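Local atomic coordinates of Cyclo(L-tyrosyl-L-tyrosyl) synthase (Mycobacterium tuberculosis, PDB entry 2X9Q), a protein that probably joins two tyrosyl groups delivered by tRNA into cyclo(L-tyrosyl-L-tyrosyl) without using ATP, a step towards mycocyclosin. Residues F237-N251 and G269-V281. Sequence-based numbering, arbitrary orientation.
Sequences FLDTPAILGVPSSLN and GLRASRNQGHAIV
Asn251 O is gripped by two donors that reach it from opposite faces of its carbonyl plane: the ring nitrogen His278 ND1, 2.8 Å from Asn251 O, and the backbone N of Ala279. The ring bond is nearly straight and runs close to the imidazole plane, and with His278 NE2 bonded to Leu257 N it fixes the rotation of that ring. Phe237 and His278 form a T-shaped pair, planes at 82°, with Phe237 CE1 the ring atom nearest the imidazole, while Asn251 ND2, which is bonded to Leu236 O, lies over the centre of the Phe237 ring, 3.3 Å above its plane.

Strands 249-251 and 276-281 run parallel here, Ser249 N bonding to Asn275 O, Gly277 N to Ser249 O, and Asn251 N to Gly277 O. They are neighbours in the Rossmann-like sheet expected of this HUP-clan, tRNA-synthetase-related fold. His278 lies near Tyr253, a probable substrate-binding residue, and Phe237 near Glu233, which may have a critical role in catalysis.

Gln276 ties the strands to helix 237-244. Its CG packs against Phe237 O, and a bend at chi2 (72°) brings OE1 2.9 Å from Thr240 N, just before the helix kinks at Pro241. Thr240 N lies nearly in line with the amide C=O, though its N-H is bent away (148°). NE2 gives one bond to Gly277 O and another to a water shared with Thr240 OG1, also bonded to Leu236 O, and Ser249 OG, also bonded to His82 ND1.

Before the strand, Ser273 N meets Leu238 O at 2.8 Å, in the carbonyl plane. A second water bridges Ser273 OG to Asp239 OD1, and Leu238 CD2 packs 4.0 Å from Leu270 CD1 beside Leu263 of helix 260-263.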
loop_
_atom_site.group_PDB
_atom_site.type_symbol
_atom_site.label_atom_id
_atom_site.label_comp_id
_atom_site.label_asym_id
_atom_site.label_seq_id
_atom_site.Cartn_x
_atom_site.Cartn_y
_atom_site.Cartn_z
ATOM N N PHE A 237 0.398 3.433 -5.175
ATOM C CA PHE A 237 -0.571 4.431 -4.661
ATOM C C PHE A 237 -0.802 5.567 -5.628
ATOM O O PHE A 237 -1.708 6.304 -5.404
ATOM C CB PHE A 237 -0.175 4.986 -3.274
ATOM C CG PHE A 237 -0.432 4.031 -2.213
ATOM C CD1 PHE A 237 -1.742 3.945 -1.637
ATOM C CD2 PHE A 237 0.575 3.134 -1.818
ATOM C CE1 PHE A 237 -2.016 3.013 -0.588
ATOM C CE2 PHE A 237 0.348 2.143 -0.796
ATOM C CZ PHE A 237 -0.959 2.067 -0.159
ATOM N N LEU A 238 0.082 5.739 -6.620
ATOM C CA LEU A 238 0.004 6.805 -7.650
ATOM C C LEU A 238 -0.731 6.311 -8.893
ATOM O O LEU A 238 -1.615 7.025 -9.441
ATOM C CB LEU A 238 1.430 7.241 -8.064
ATOM C CG LEU A 238 2.169 7.983 -6.915
ATOM C CD1 LEU A 238 3.679 8.059 -7.249
ATOM C CD2 LEU A 238 1.539 9.420 -6.813
ATOM N N ASP A 239 -0.376 5.107 -9.352
ATOM C CA ASP A 239 -0.846 4.687 -10.699
ATOM C C ASP A 239 -0.788 3.197 -10.957
ATOM O O ASP A 239 -0.132 2.754 -11.933
ATOM C CB ASP A 239 -0.085 5.443 -11.801
ATOM C CG ASP A 239 -0.932 5.574 -13.101
ATOM O OD1 ASP A 239 -1.999 4.858 -13.253
ATOM O OD2 ASP A 239 -0.604 6.424 -13.957
ATOM N N THR A 240 -1.507 2.438 -10.132
ATOM C CA THR A 240 -1.693 1.018 -10.370
ATOM C C THR A 240 -2.284 0.761 -11.779
ATOM O O THR A 240 -1.856 -0.173 -12.465
ATOM C CB THR A 240 -2.594 0.380 -9.290
ATOM O OG1 THR A 240 -1.916 0.434 -8.021
ATOM C CG2 THR A 240 -2.937 -1.125 -9.606
ATOM N N PRO A 241 -3.219 1.616 -12.262
ATOM C CA PRO A 241 -3.658 1.384 -13.682
ATOM C C PRO A 241 -2.519 1.340 -14.703
ATOM O O PRO A 241 -2.519 0.455 -15.586
ATOM C CB PRO A 241 -4.577 2.619 -13.951
ATOM C CG PRO A 241 -5.270 2.684 -12.617
ATOM C CD PRO A 241 -4.020 2.676 -11.637
ATOM N N ALA A 242 -1.549 2.245 -14.642
ATOM C CA ALA A 242 -0.343 2.178 -15.487
ATOM C C ALA A 242 0.494 0.932 -15.258
ATOM O O ALA A 242 0.966 0.334 -16.205
ATOM C CB ALA A 242 0.564 3.404 -15.330
ATOM N N ILE A 243 0.643 0.508 -14.015
ATOM C CA ILE A 243 1.593 -0.567 -13.728
ATOM C C ILE A 243 0.958 -1.935 -14.093
ATOM O O ILE A 243 1.650 -2.803 -14.620
ATOM C CB ILE A 243 1.895 -0.508 -12.221
ATOM C CG1 ILE A 243 2.685 0.815 -11.936
ATOM C CG2 ILE A 243 2.592 -1.828 -11.731
ATOM C CD1 ILE A 243 2.781 1.135 -10.382
ATOM N N LEU A 244 -0.318 -2.110 -13.770
ATOM C CA LEU A 244 -1.010 -3.400 -13.943
ATOM C C LEU A 244 -1.918 -3.445 -15.184
ATOM O O LEU A 244 -2.473 -4.478 -15.473
ATOM C CB LEU A 244 -1.816 -3.750 -12.696
ATOM C CG LEU A 244 -0.945 -4.081 -11.464
ATOM C CD1 LEU A 244 -1.834 -4.398 -10.276
ATOM C CD2 LEU A 244 -0.031 -5.276 -11.802
ATOM N N GLY A 245 -2.092 -2.320 -15.885
ATOM C CA GLY A 245 -2.967 -2.231 -17.068
ATOM C C GLY A 245 -4.425 -2.508 -16.760
ATOM O O GLY A 245 -5.035 -3.289 -17.500
ATOM N N VAL A 246 -5.006 -1.920 -15.693
ATOM C CA VAL A 246 -6.400 -2.121 -15.346
ATOM C C VAL A 246 -7.069 -0.716 -15.517
ATOM O O VAL A 246 -6.356 0.273 -15.618
ATOM C CB VAL A 246 -6.544 -2.639 -13.902
ATOM C CG1 VAL A 246 -6.003 -4.131 -13.834
ATOM C CG2 VAL A 246 -5.794 -1.690 -12.929
ATOM N N PRO A 247 -8.403 -0.651 -15.661
ATOM C CA PRO A 247 -9.024 0.662 -15.943
ATOM C C PRO A 247 -8.917 1.644 -14.763
ATOM O O PRO A 247 -8.735 2.865 -14.966
ATOM C CB PRO A 247 -10.548 0.296 -16.198
ATOM C CG PRO A 247 -10.426 -1.132 -16.818
ATOM C CD PRO A 247 -9.293 -1.796 -16.027
ATOM N N SER A 248 -9.060 1.118 -13.537
ATOM C CA SER A 248 -8.953 1.981 -12.345
ATOM C C SER A 248 -8.588 1.054 -11.213
ATOM O O SER A 248 -8.677 -0.187 -11.364
ATOM C CB SER A 248 -10.256 2.667 -12.049
ATOM O OG SER A 248 -11.291 1.767 -11.701
ATOM N N SER A 249 -8.174 1.599 -10.077
ATOM C CA SER A 249 -7.803 0.658 -9.025
ATOM C C SER A 249 -7.946 1.342 -7.691
ATOM O O SER A 249 -7.599 2.544 -7.578
ATOM C CB SER A 249 -6.338 0.101 -9.230
ATOM O OG SER A 249 -6.000 -0.733 -8.067
ATOM N N LEU A 250 -8.415 0.592 -6.685
ATOM C CA LEU A 250 -8.511 1.079 -5.335
ATOM C C LEU A 250 -7.419 0.429 -4.472
ATOM O O LEU A 250 -7.426 -0.787 -4.295
ATOM C CB LEU A 250 -9.890 0.676 -4.720
ATOM C CG LEU A 250 -10.307 1.344 -3.461
ATOM C CD1 LEU A 250 -10.516 2.934 -3.659
ATOM C CD2 LEU A 250 -11.619 0.723 -3.087
ATOM N N ASN A 251 -6.534 1.245 -3.897
ATOM C CA ASN A 251 -5.428 0.717 -3.101
ATOM C C ASN A 251 -5.870 0.664 -1.640
ATOM O O ASN A 251 -6.236 1.704 -1.037
ATOM C CB ASN A 251 -4.160 1.572 -3.356
ATOM C CG ASN A 251 -2.911 0.854 -2.802
ATOM O OD1 ASN A 251 -2.980 0.298 -1.715
ATOM N ND2 ASN A 251 -1.809 0.907 -3.505
ATOM N N GLY A 269 0.788 19.340 -7.852
ATOM C CA GLY A 269 2.033 18.815 -7.253
ATOM C C GLY A 269 2.137 17.321 -7.639
ATOM O O GLY A 269 1.713 16.905 -8.737
ATOM N N LEU A 270 2.662 16.518 -6.740
ATOM C CA LEU A 270 2.654 15.065 -6.926
ATOM C C LEU A 270 1.224 14.599 -6.612
ATOM O O LEU A 270 0.786 14.746 -5.449
ATOM C CB LEU A 270 3.619 14.455 -5.886
ATOM C CG LEU A 270 3.679 12.888 -6.006
ATOM C CD1 LEU A 270 4.183 12.424 -7.343
ATOM C CD2 LEU A 270 4.541 12.328 -4.870
ATOM N N ARG A 271 0.513 14.006 -7.587
ATOM C CA ARG A 271 -0.837 13.548 -7.385
ATOM C C ARG A 271 -1.044 12.180 -8.026
ATOM O O ARG A 271 -0.484 11.889 -9.074
ATOM C CB ARG A 271 -1.870 14.571 -7.984
ATOM C CG ARG A 271 -1.899 15.975 -7.176
ATOM C CD ARG A 271 -2.399 15.777 -5.696
ATOM N NE ARG A 271 -2.539 17.098 -5.076
ATOM C CZ ARG A 271 -1.523 17.807 -4.509
ATOM N NH1 ARG A 271 -0.248 17.360 -4.584
ATOM N NH2 ARG A 271 -1.803 19.005 -3.910
ATOM N N ALA A 272 -1.811 11.342 -7.367
ATOM C CA ALA A 272 -2.185 10.050 -7.963
ATOM C C ALA A 272 -3.021 10.309 -9.220
ATOM O O ALA A 272 -3.624 11.387 -9.423
ATOM C CB ALA A 272 -2.979 9.187 -6.951
ATOM N N SER A 273 -2.984 9.334 -10.105
ATOM C CA SER A 273 -3.739 9.357 -11.359
ATOM C C SER A 273 -5.197 9.557 -11.056
ATOM O O SER A 273 -5.695 9.135 -10.016
ATOM C CB SER A 273 -3.600 7.968 -12.057
ATOM O OG SER A 273 -4.535 7.909 -13.124
ATOM N N ARG A 274 -5.902 10.242 -11.945
ATOM C CA ARG A 274 -7.372 10.365 -11.811
ATOM C C ARG A 274 -8.073 9.008 -11.755
ATOM O O ARG A 274 -9.197 8.927 -11.269
ATOM C CB ARG A 274 -7.952 11.171 -13.011
ATOM C CG ARG A 274 -7.912 10.321 -14.329
ATOM C CD ARG A 274 -8.530 11.113 -15.538
ATOM N NE ARG A 274 -9.904 11.599 -15.301
ATOM C CZ ARG A 274 -11.008 10.879 -15.171
ATOM N NH1 ARG A 274 -11.013 9.497 -15.229
ATOM N NH2 ARG A 274 -12.174 11.575 -14.966
ATOM N N ASN A 275 -7.416 7.934 -12.162
ATOM C CA ASN A 275 -8.024 6.533 -12.138
ATOM C C ASN A 275 -7.564 5.671 -10.953
ATOM O O ASN A 275 -7.856 4.444 -10.831
ATOM C CB ASN A 275 -7.667 5.923 -13.502
ATOM C CG ASN A 275 -8.313 6.709 -14.657
ATOM O OD1 ASN A 275 -9.490 7.138 -14.517
ATOM N ND2 ASN A 275 -7.625 6.822 -15.784
ATOM N N GLN A 276 -6.826 6.339 -10.050
ATOM C CA GLN A 276 -6.326 5.648 -8.840
ATOM C C GLN A 276 -7.039 6.156 -7.573
ATOM O O GLN A 276 -7.185 7.356 -7.364
ATOM C CB GLN A 276 -4.804 5.955 -8.665
ATOM C CG GLN A 276 -4.239 5.351 -7.318
ATOM C CD GLN A 276 -4.151 3.857 -7.406
ATOM O OE1 GLN A 276 -3.596 3.341 -8.366
ATOM N NE2 GLN A 276 -4.681 3.158 -6.416
ATOM N N GLY A 277 -7.479 5.262 -6.703
ATOM C CA GLY A 277 -8.050 5.691 -5.434
ATOM C C GLY A 277 -7.476 4.933 -4.248
ATOM O O GLY A 277 -6.729 3.929 -4.396
ATOM N N HIS A 278 -7.839 5.387 -3.068
ATOM C CA HIS A 278 -7.406 4.703 -1.818
ATOM C C HIS A 278 -8.629 4.505 -0.949
ATOM O O HIS A 278 -9.506 5.381 -0.930
ATOM C CB HIS A 278 -6.384 5.645 -1.086
ATOM C CG HIS A 278 -5.942 5.197 0.277
ATOM N ND1 HIS A 278 -5.624 3.878 0.571
ATOM C CD2 HIS A 278 -5.658 5.917 1.399
ATOM C CE1 HIS A 278 -5.176 3.814 1.821
ATOM N NE2 HIS A 278 -5.189 5.044 2.341
ATOM N N ALA A 279 -8.699 3.375 -0.228
ATOM C CA ALA A 279 -9.669 3.160 0.787
ATOM C C ALA A 279 -9.062 2.541 2.019
ATOM O O ALA A 279 -8.207 1.667 1.938
ATOM C CB ALA A 279 -10.856 2.230 0.295
ATOM N N ILE A 280 -9.584 2.942 3.167
ATOM C CA ILE A 280 -9.214 2.343 4.425
ATOM C C ILE A 280 -10.241 1.215 4.683
ATOM O O ILE A 280 -11.478 1.467 4.646
ATOM C CB ILE A 280 -9.232 3.400 5.546
ATOM C CG1 ILE A 280 -8.062 4.367 5.294
ATOM C CG2 ILE A 280 -8.971 2.690 6.906
ATOM C CD1 ILE A 280 -8.415 5.469 4.263
ATOM N N VAL A 281 -9.748 0.005 4.867
ATOM C CA VAL A 281 -10.616 -1.185 4.913
ATOM C C VAL A 281 -10.323 -1.898 6.197
ATOM O O VAL A 281 -9.165 -2.291 6.423
ATOM C CB VAL A 281 -10.343 -2.161 3.746
ATOM C CG1 VAL A 281 -11.181 -3.375 3.898
ATOM C CG2 VAL A 281 -10.601 -1.463 2.389
HETATM O O HOH W 1 -3.785 6.065 -14.917
HETATM O O HOH W 2 -4.262 0.346 -6.301
#